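Local atomic coordinates of RavA (Legionella pneumophila str. Paris, PDB entry 6WO6), a protein that acts as a bacterial effector, probably delivered into the host cell during infection. Residues R179-D184 against N208-K213; D184-F189 against G219-R224; Q188-R193 against M235-F240. The protein carries 2 engineered substitutions. All coordinates share one frame; numbering follows the deposited sequence.

Contact 1 (R179-D184 against N208-K213); sequences RLLLGD and NVINDK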
loop_
_atom_site.group_PDB
_atom_site.type_symbol
_atom_site.label_atom_id
_atom_site.label_comp_id
_atom_site.label_asym_id
_atom_site.label_seq_id
_atom_site.Cartn_x
_atom_site.Cartn_y
_atom_site.Cartn_z
ATOM N N ARG A 179 -4.852 12.530 1.670
ATOM C CA ARG A 179 -5.150 13.853 2.213
ATOM C C ARG A 179 -4.020 14.854 1.995
ATOM O O ARG A 179 -4.284 16.054 1.856
ATOM C CB ARG A 179 -5.471 13.748 3.706
ATOM N N LEU A 180 -2.768 14.398 1.955
ATOM C CA LEU A 180 -1.625 15.301 1.904
ATOM C C LEU A 180 -0.950 15.325 0.538
ATOM O O LEU A 180 -0.881 16.384 -0.092
ATOM C CB LEU A 180 -0.615 14.925 2.993
ATOM C CG LEU A 180 -1.133 15.005 4.430
ATOM C CD1 LEU A 180 0.018 14.897 5.424
ATOM C CD2 LEU A 180 -1.931 16.286 4.643
ATOM N N LEU A 181 -0.446 14.184 0.059
ATOM C CA LEU A 181 0.331 14.182 -1.178
ATOM C C LEU A 181 -0.504 14.648 -2.364
ATOM O O LEU A 181 -0.028 15.425 -3.201
ATOM C CB LEU A 181 0.903 12.790 -1.442
ATOM C CG LEU A 181 1.907 12.706 -2.594
ATOM C CD1 LEU A 181 3.027 13.714 -2.393
ATOM C CD2 LEU A 181 2.469 11.299 -2.718
ATOM N N LEU A 182 -1.749 14.191 -2.455
ATOM C CA LEU A 182 -2.643 14.588 -3.534
ATOM C C LEU A 182 -3.442 15.843 -3.208
ATOM O O LEU A 182 -4.386 16.165 -3.935
ATOM C CB LEU A 182 -3.598 13.442 -3.875
ATOM C CG LEU A 182 -2.973 12.225 -4.561
ATOM C CD1 LEU A 182 -3.969 11.080 -4.641
ATOM C CD2 LEU A 182 -2.475 12.602 -5.948
ATOM N N GLY A 183 -3.086 16.560 -2.141
ATOM C CA GLY A 183 -3.794 17.751 -1.733
ATOM C C GLY A 183 -3.093 19.030 -2.158
ATOM O O GLY A 183 -2.171 19.035 -2.978
ATOM N N ASP A 184 -3.552 20.141 -1.578
ATOM C CA ASP A 184 -2.987 21.453 -1.868
ATOM C C ASP A 184 -1.662 21.708 -1.160
ATOM O O ASP A 184 -0.958 22.655 -1.529
ATOM C CB ASP A 184 -3.983 22.554 -1.490
ATOM C CG ASP A 184 -5.171 22.616 -2.432
ATOM O OD1 ASP A 184 -5.001 22.300 -3.628
ATOM O OD2 ASP A 184 -6.275 22.986 -1.976
ATOM N N ASN A 208 1.103 3.922 -6.436
ATOM C CA ASN A 208 0.607 3.764 -7.800
ATOM C C ASN A 208 -0.622 4.622 -8.074
ATOM O O ASN A 208 -0.986 4.810 -9.240
ATOM C CB ASN A 208 0.281 2.294 -8.072
ATOM C CG ASN A 208 1.523 1.425 -8.164
ATOM O OD1 ASN A 208 2.648 1.920 -8.090
ATOM N ND2 ASN A 208 1.322 0.120 -8.318
ATOM N N VAL A 209 -1.267 5.148 -7.030
ATOM C CA VAL A 209 -2.433 5.998 -7.227
ATOM C C VAL A 209 -2.036 7.349 -7.818
ATOM O O VAL A 209 -2.847 7.999 -8.487
ATOM C CB VAL A 209 -3.201 6.155 -5.898
ATOM C CG1 VAL A 209 -2.349 6.871 -4.860
ATOM C CG2 VAL A 209 -4.517 6.883 -6.112
ATOM N N ILE A 210 -0.790 7.793 -7.606
ATOM C CA ILE A 210 -0.386 9.103 -8.119
ATOM C C ILE A 210 0.048 9.058 -9.573
ATOM O O ILE A 210 0.464 10.092 -10.113
ATOM C CB ILE A 210 0.761 9.735 -7.302
ATOM C CG1 ILE A 210 2.081 9.008 -7.564
ATOM C CG2 ILE A 210 0.422 9.759 -5.819
ATOM C CD1 ILE A 210 3.253 9.565 -6.791
ATOM N N ASN A 211 -0.039 7.899 -10.225
ATOM C CA ASN A 211 0.392 7.782 -11.612
ATOM C C ASN A 211 -0.386 8.739 -12.506
ATOM O O ASN A 211 -1.599 8.912 -12.359
ATOM C CB ASN A 211 0.224 6.342 -12.100
ATOM C CG ASN A 211 1.414 5.468 -11.755
ATOM O OD1 ASN A 211 1.312 4.556 -10.936
ATOM N ND2 ASN A 211 2.550 5.740 -12.383
ATOM N N ASP A 212 0.338 9.373 -13.432
ATOM C CA ASP A 212 -0.191 10.388 -14.340
ATOM C C ASP A 212 -0.706 11.618 -13.598
ATOM O O ASP A 212 -1.443 12.429 -14.167
ATOM C CB ASP A 212 -1.283 9.809 -15.247
ATOM C CG ASP A 212 -0.787 8.637 -16.071
ATOM O OD1 ASP A 212 0.424 8.591 -16.376
ATOM O OD2 ASP A 212 -1.609 7.762 -16.415
ATOM N N LYS A 213 -0.328 11.772 -12.328
ATOM C CA LYS A 213 -0.605 12.983 -11.565
ATOM C C LYS A 213 0.670 13.615 -11.023
ATOM O O LYS A 213 0.593 14.555 -10.222
ATOM C CB LYS A 213 -1.573 12.695 -10.411
ATOM C CG LYS A 213 -2.986 12.353 -10.853
ATOM C CD LYS A 213 -3.956 12.368 -9.683
ATOM C CE LYS A 213 -5.381 12.063 -10.133
ATOM N NZ LYS A 213 -6.365 12.194 -9.017
#
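The end of helix 162-181 packs here against the type II beta turn from I210 to K213, the turn that leads into helix 214-224. The turn closes with a backbone hydrogen bond from K213 N to I210 O, 2.9 Å long, and it places K213 at the N-cap position of that helix. Across the contact the meeting is purely apolar, with no hydrogen bond between the segments. I210 CG2 is the shared point: L181 CD2 lies 4.0 Å from it and L182 CD2 4.1 Å, so one methyl receives two consecutive leucines. With chi1 of I210 at 72°, CG2 stands opposite the carbonyl carbon, and it is this methyl that meets the leucines. L181 crosses I210 at about a right angle. L182, the first residue to leave helical geometry, also sends CD2 to K213 CD at 4.0 Å, touching the aliphatic shaft of an extended lysine from across. Its other methyl, CD1, only grazes V209 CG2. I217 of helix 214-224 touches L181, L182 and I210 alike and extends the apolar cluster. Packing of a helix C-terminus on the beta turn that opens a later helix is one way an all-helical fold joins its elements.

Contact 2 (D184-F189 against G219-R224); sequences DRPDQF and GKLALR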
loop_
_atom_site.group_PDB
_atom_site.type_symbol
_atom_site.label_atom_id
_atom_site.label_comp_id
_atom_site.label_asym_id
_atom_site.label_seq_id
_atom_site.Cartn_x
_atom_site.Cartn_y
_atom_site.Cartn_z
ATOM N N ASP A 184 -3.552 20.141 -1.578
ATOM C CA ASP A 184 -2.987 21.453 -1.868
ATOM C C ASP A 184 -1.662 21.708 -1.160
ATOM O O ASP A 184 -0.958 22.655 -1.529
ATOM C CB ASP A 184 -3.983 22.554 -1.490
ATOM C CG ASP A 184 -5.171 22.616 -2.432
ATOM O OD1 ASP A 184 -5.001 22.300 -3.628
ATOM O OD2 ASP A 184 -6.275 22.986 -1.976
ATOM N N ARG A 185 -1.302 20.902 -0.165
ATOM C CA ARG A 185 -0.043 21.061 0.567
ATOM C C ARG A 185 0.719 19.741 0.589
ATOM O O ARG A 185 0.912 19.141 1.649
ATOM C CB ARG A 185 -0.304 21.564 1.986
ATOM C CG ARG A 185 -0.839 22.987 2.070
ATOM C CD ARG A 185 0.164 23.987 1.510
ATOM N NE ARG A 185 1.482 23.836 2.122
ATOM C CZ ARG A 185 1.924 24.565 3.143
ATOM N NH1 ARG A 185 1.155 25.510 3.666
ATOM N NH2 ARG A 185 3.137 24.352 3.633
ATOM N N PRO A 186 1.185 19.264 -0.572
ATOM C CA PRO A 186 1.871 17.961 -0.608
ATOM C C PRO A 186 3.207 17.940 0.118
ATOM O O PRO A 186 3.754 16.849 0.326
ATOM C CB PRO A 186 2.053 17.700 -2.110
ATOM C CG PRO A 186 2.050 19.049 -2.733
ATOM C CD PRO A 186 1.105 19.880 -1.908
ATOM N N ASP A 187 3.757 19.095 0.505
ATOM C CA ASP A 187 4.981 19.088 1.299
ATOM C C ASP A 187 4.731 18.567 2.709
ATOM O O ASP A 187 5.655 18.053 3.356
ATOM C CB ASP A 187 5.583 20.490 1.359
ATOM C CG ASP A 187 4.598 21.526 1.868
ATOM O OD1 ASP A 187 3.550 21.713 1.216
ATOM O OD2 ASP A 187 4.864 22.145 2.924
ATOM N N GLN A 188 3.496 18.694 3.201
ATOM C CA GLN A 188 3.178 18.218 4.542
ATOM C C GLN A 188 3.214 16.698 4.625
ATOM O O GLN A 188 3.412 16.145 5.712
ATOM C CB GLN A 188 1.817 18.754 4.976
ATOM C CG GLN A 188 1.789 20.271 5.142
ATOM C CD GLN A 188 0.395 20.810 5.376
ATOM O OE1 GLN A 188 -0.600 20.128 5.118
ATOM N NE2 GLN A 188 0.311 22.042 5.866
ATOM N N PHE A 189 3.025 16.008 3.498
ATOM C CA PHE A 189 3.215 14.561 3.476
ATOM C C PHE A 189 4.610 14.191 3.957
ATOM O O PHE A 189 4.793 13.188 4.657
ATOM C CB PHE A 189 2.977 14.021 2.062
ATOM C CG PHE A 189 3.151 12.531 1.943
ATOM C CD1 PHE A 189 2.089 11.676 2.194
ATOM C CD2 PHE A 189 4.375 11.985 1.584
ATOM C CE1 PHE A 189 2.243 10.305 2.090
ATOM C CE2 PHE A 189 4.535 10.612 1.483
ATOM C CZ PHE A 189 3.467 9.774 1.734
ATOM N N GLY A 219 4.259 20.435 -9.340
ATOM C CA GLY A 219 3.993 21.865 -9.352
ATOM C C GLY A 219 3.622 22.390 -7.979
ATOM O O GLY A 219 4.160 23.404 -7.518
ATOM N N LYS A 220 2.704 21.696 -7.297
ATOM C CA LYS A 220 2.312 22.122 -5.955
ATOM C C LYS A 220 3.472 22.020 -4.970
ATOM O O LYS A 220 3.591 22.858 -4.070
ATOM C CB LYS A 220 1.118 21.304 -5.462
ATOM C CG LYS A 220 -0.137 21.466 -6.308
ATOM C CD LYS A 220 -1.381 21.073 -5.528
ATOM C CE LYS A 220 -2.612 21.030 -6.418
ATOM N NZ LYS A 220 -2.578 19.867 -7.350
ATOM N N LEU A 221 4.341 21.020 -5.130
ATOM C CA LEU A 221 5.516 20.916 -4.273
ATOM C C LEU A 221 6.452 22.096 -4.491
ATOM O O LEU A 221 6.863 22.761 -3.534
ATOM C CB LEU A 221 6.246 19.598 -4.533
ATOM C CG LEU A 221 5.676 18.353 -3.854
ATOM C CD1 LEU A 221 6.443 17.111 -4.281
ATOM C CD2 LEU A 221 5.715 18.519 -2.347
ATOM N N ALA A 222 6.797 22.373 -5.750
ATOM C CA ALA A 222 7.664 23.509 -6.047
ATOM C C ALA A 222 7.063 24.815 -5.550
ATOM O O ALA A 222 7.801 25.726 -5.155
ATOM C CB ALA A 222 7.935 23.588 -7.550
ATOM N N LEU A 223 5.733 24.923 -5.546
ATOM C CA LEU A 223 5.103 26.171 -5.128
ATOM C C LEU A 223 5.082 26.326 -3.607
ATOM O O LEU A 223 5.418 27.396 -3.087
ATOM C CB LEU A 223 3.685 26.256 -5.696
ATOM C CG LEU A 223 2.902 27.524 -5.355
ATOM C CD1 LEU A 223 3.651 28.762 -5.824
ATOM C CD2 LEU A 223 1.507 27.474 -5.959
ATOM N N ARG A 224 4.699 25.273 -2.873
ATOM C CA ARG A 224 4.406 25.418 -1.449
ATOM C C ARG A 224 5.503 24.906 -0.519
ATOM O O ARG A 224 5.478 25.239 0.670
ATOM C CB ARG A 224 3.098 24.696 -1.099
ATOM C CG ARG A 224 2.010 24.791 -2.158
ATOM C CD ARG A 224 1.322 26.148 -2.199
ATOM N NE ARG A 224 0.253 26.164 -3.197
ATOM C CZ ARG A 224 -1.023 25.895 -2.937
ATOM N NH1 ARG A 224 -1.403 25.599 -1.701
ATOM N NH2 ARG A 224 -1.923 25.925 -3.913
#
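P186 lays its ring over the side of helix 214-224, overlapping both K220 and L221. P186 CG is 3.7 Å from K220 CB, with the two side chains at about a right angle, while P186 and L221 lie alongside one another, pointing opposite ways. D184 OD1 lies 3.9 Å from K220 CE, NZ being too distant for a salt bridge. L221 reaches in with CD2, which comes to 3.5 Å from D187 N and packs against the backbone of the turn as well as the proline ring. The turn is type I, from R185 to Q188, closed by Q188 N to R185 O.

Its charged pair is built inside one segment. R185 grips D187 side-on: NE meets OD1 at 3.1 Å and NH2 meets OD2 at 2.9 Å, each acceptor using its syn lone pair. The N-H...O angles of 172° and 166° show both bonds nearly straight, and both partners lie close to the guanidinium plane, which should limit rotation of either group. The bends in R185 at chi2 and chi3 fold the chain back to its neighbour two residues on. Q188 NE2 lies over one face of this guanidinium.

R224 comes across from the helix. Its CB sits 3.7 Å from R185 NE and 3.8 Å from D187 OD1, so its aliphatic base meets the salt-bridged pair. Further out, the R224 guanidinium has D184 O over one face, a position whose angle is poor for a hydrogen bond. The two guanidinium planes are 62° apart, so the arginines do not stack.

Helix 214-224 lies between this turn and helix 246-265, where L221 also touches V251 and A222 touches A254 and F255; L223 and A222 extend the packing to L290 of helix 290-294.

Contact 3 (Q188-R193 against M235-F240); sequences QFFSSR and MKIKGF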
loop_
_atom_site.group_PDB
_atom_site.type_symbol
_atom_site.label_atom_id
_atom_site.label_comp_id
_atom_site.label_asym_id
_atom_site.label_seq_id
_atom_site.Cartn_x
_atom_site.Cartn_y
_atom_site.Cartn_z
ATOM N N GLN A 188 3.496 18.694 3.201
ATOM C CA GLN A 188 3.178 18.218 4.542
ATOM C C GLN A 188 3.214 16.698 4.625
ATOM O O GLN A 188 3.412 16.145 5.712
ATOM C CB GLN A 188 1.817 18.754 4.976
ATOM C CG GLN A 188 1.789 20.271 5.142
ATOM C CD GLN A 188 0.395 20.810 5.376
ATOM O OE1 GLN A 188 -0.600 20.128 5.118
ATOM N NE2 GLN A 188 0.311 22.042 5.866
ATOM N N PHE A 189 3.025 16.008 3.498
ATOM C CA PHE A 189 3.215 14.561 3.476
ATOM C C PHE A 189 4.610 14.191 3.957
ATOM O O PHE A 189 4.793 13.188 4.657
ATOM C CB PHE A 189 2.977 14.021 2.062
ATOM C CG PHE A 189 3.151 12.531 1.943
ATOM C CD1 PHE A 189 2.089 11.676 2.194
ATOM C CD2 PHE A 189 4.375 11.985 1.584
ATOM C CE1 PHE A 189 2.243 10.305 2.090
ATOM C CE2 PHE A 189 4.535 10.612 1.483
ATOM C CZ PHE A 189 3.467 9.774 1.734
ATOM N N PHE A 190 5.605 15.000 3.600
ATOM C CA PHE A 190 6.991 14.735 3.955
ATOM C C PHE A 190 7.401 15.387 5.267
ATOM O O PHE A 190 8.242 14.835 5.987
ATOM C CB PHE A 190 7.916 15.215 2.833
ATOM C CG PHE A 190 7.633 14.578 1.504
ATOM C CD1 PHE A 190 6.642 15.079 0.674
ATOM C CD2 PHE A 190 8.355 13.475 1.083
ATOM C CE1 PHE A 190 6.377 14.487 -0.552
ATOM C CE2 PHE A 190 8.096 12.883 -0.142
ATOM C CZ PHE A 190 7.105 13.390 -0.959
ATOM N N SER A 191 6.834 16.545 5.596
ATOM C CA SER A 191 7.194 17.243 6.822
ATOM C C SER A 191 6.389 16.787 8.034
ATOM O O SER A 191 6.568 17.347 9.119
ATOM C CB SER A 191 7.031 18.757 6.641
ATOM O OG SER A 191 5.692 19.095 6.327
ATOM N N SER A 192 5.518 15.793 7.880
ATOM C CA SER A 192 4.707 15.329 8.997
ATOM C C SER A 192 5.571 14.632 10.042
ATOM O O SER A 192 6.561 13.968 9.725
ATOM C CB SER A 192 3.613 14.376 8.507
ATOM O OG SER A 192 2.881 13.823 9.589
ATOM N N ARG A 193 5.184 14.797 11.309
ATOM C CA ARG A 193 5.880 14.101 12.385
ATOM C C ARG A 193 5.706 12.592 12.277
ATOM O O ARG A 193 6.576 11.834 12.722
ATOM C CB ARG A 193 5.382 14.600 13.741
ATOM N N MET A 235 15.187 13.755 -1.149
ATOM C CA MET A 235 15.833 12.558 -0.622
ATOM C C MET A 235 14.806 11.503 -0.246
ATOM O O MET A 235 15.012 10.313 -0.497
ATOM C CB MET A 235 16.708 12.905 0.584
ATOM C CG MET A 235 17.885 13.808 0.266
ATOM S SD MET A 235 18.966 13.143 -1.018
ATOM C CE MET A 235 20.119 12.193 -0.034
ATOM N N LYS A 236 13.677 11.918 0.335
ATOM C CA LYS A 236 12.646 10.946 0.691
ATOM C C LYS A 236 12.027 10.308 -0.549
ATOM O O LYS A 236 11.810 9.085 -0.584
ATOM C CB LYS A 236 11.581 11.613 1.560
ATOM C CG LYS A 236 12.045 11.800 2.999
ATOM C CD LYS A 236 11.167 12.753 3.785
ATOM C CE LYS A 236 11.701 12.916 5.199
ATOM N NZ LYS A 236 10.944 13.937 5.969
ATOM N N ILE A 237 11.748 11.109 -1.581
ATOM C CA ILE A 237 11.214 10.550 -2.823
ATOM C C ILE A 237 12.193 9.540 -3.411
ATOM O O ILE A 237 11.816 8.414 -3.755
ATOM C CB ILE A 237 10.884 11.668 -3.826
ATOM C CG1 ILE A 237 9.763 12.555 -3.279
ATOM C CG2 ILE A 237 10.486 11.074 -5.167
ATOM C CD1 ILE A 237 9.575 13.840 -4.049
ATOM N N LYS A 238 13.470 9.918 -3.517
ATOM C CA LYS A 238 14.476 8.964 -3.978
ATOM C C LYS A 238 14.614 7.781 -3.030
ATOM O O LYS A 238 15.142 6.737 -3.426
ATOM C CB LYS A 238 15.827 9.661 -4.164
ATOM C CG LYS A 238 16.038 10.217 -5.567
ATOM C CD LYS A 238 16.279 11.717 -5.547
ATOM C CE LYS A 238 17.762 12.057 -5.619
ATOM N NZ LYS A 238 18.349 11.740 -6.953
ATOM N N GLY A 239 14.148 7.920 -1.797
ATOM C CA GLY A 239 14.177 6.827 -0.851
ATOM C C GLY A 239 13.117 5.774 -1.100
ATOM O O GLY A 239 13.410 4.577 -1.029
ATOM N N PHE A 240 11.876 6.185 -1.374
ATOM C CA PHE A 240 10.821 5.203 -1.623
ATOM C C PHE A 240 10.357 5.157 -3.079
ATOM O O PHE A 240 9.379 4.464 -3.381
ATOM C CB PHE A 240 9.626 5.428 -0.683
ATOM C CG PHE A 240 8.859 6.697 -0.936
ATOM C CD1 PHE A 240 7.850 6.740 -1.884
ATOM C CD2 PHE A 240 9.121 7.838 -0.195
ATOM C CE1 PHE A 240 7.139 7.904 -2.113
ATOM C CE2 PHE A 240 8.409 9.004 -0.417
ATOM C CZ PHE A 240 7.414 9.034 -1.376
#
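F190 points its side chain at helix 230-240, its CG anti to the carbonyl carbon (chi1 -58°) and the ring carried toward that helix. At the root, CB approaches K236 CD at 4.2 Å. CD2 comes next, 3.8 Å from K236 CB, the lysine shaft passing along the ring edge in the opposite direction. Farther out, CE2 lies 3.6 Å from I237 CG1 and 3.9 Å from F240 CE2, and at the tip CZ meets I237 CG1 and CD1. F190 crosses F240 at about a right angle, and its CE2 lies at the edge of the F240 ring, close to that ring's plane. The F189 ring places CD2 over the centre of one F190 face, while its own CE2 makes a looser approach of 4.4 Å to F240 CZ.

The extended K236 chain ends on the backbone of F190: NZ donates to F190 O at 2.8 Å, with a C=O...N angle of 141° and the donor tilted 33° from the carbonyl plane. That ammonium also forms a salt bridge with D232, and K236 makes a cation-pi contact with F195.

The aromatic cluster sits among several helices: F189 and F190 also touch helix 162-181, I237 packs on L247, A248 and V251 of helix 246-265, and F240 stacks on F207 and touches I197, C200 and I201, the last three on helix 197-202.

How the contacts relate
The three contacts follow the chain from the end of helix 162-181 through the turn into the short helix 188-191, and their partner segments follow in the same order: 208-213, 219-224, then 235-240. Contact 1 and contact 2 share D184, with centres 11 Å apart; contact 2 and contact 3 share Q188 and F189, also at 11 Å; contacts 1 and 3 are 13 Å apart. L181 ties them together, its O packing against P186 and its CD1 against F190. One continuous piece of chain, 179-193, is therefore packed successively against the elements around helices 214-224 and 230-240, bringing residues distant in sequence into one helical body.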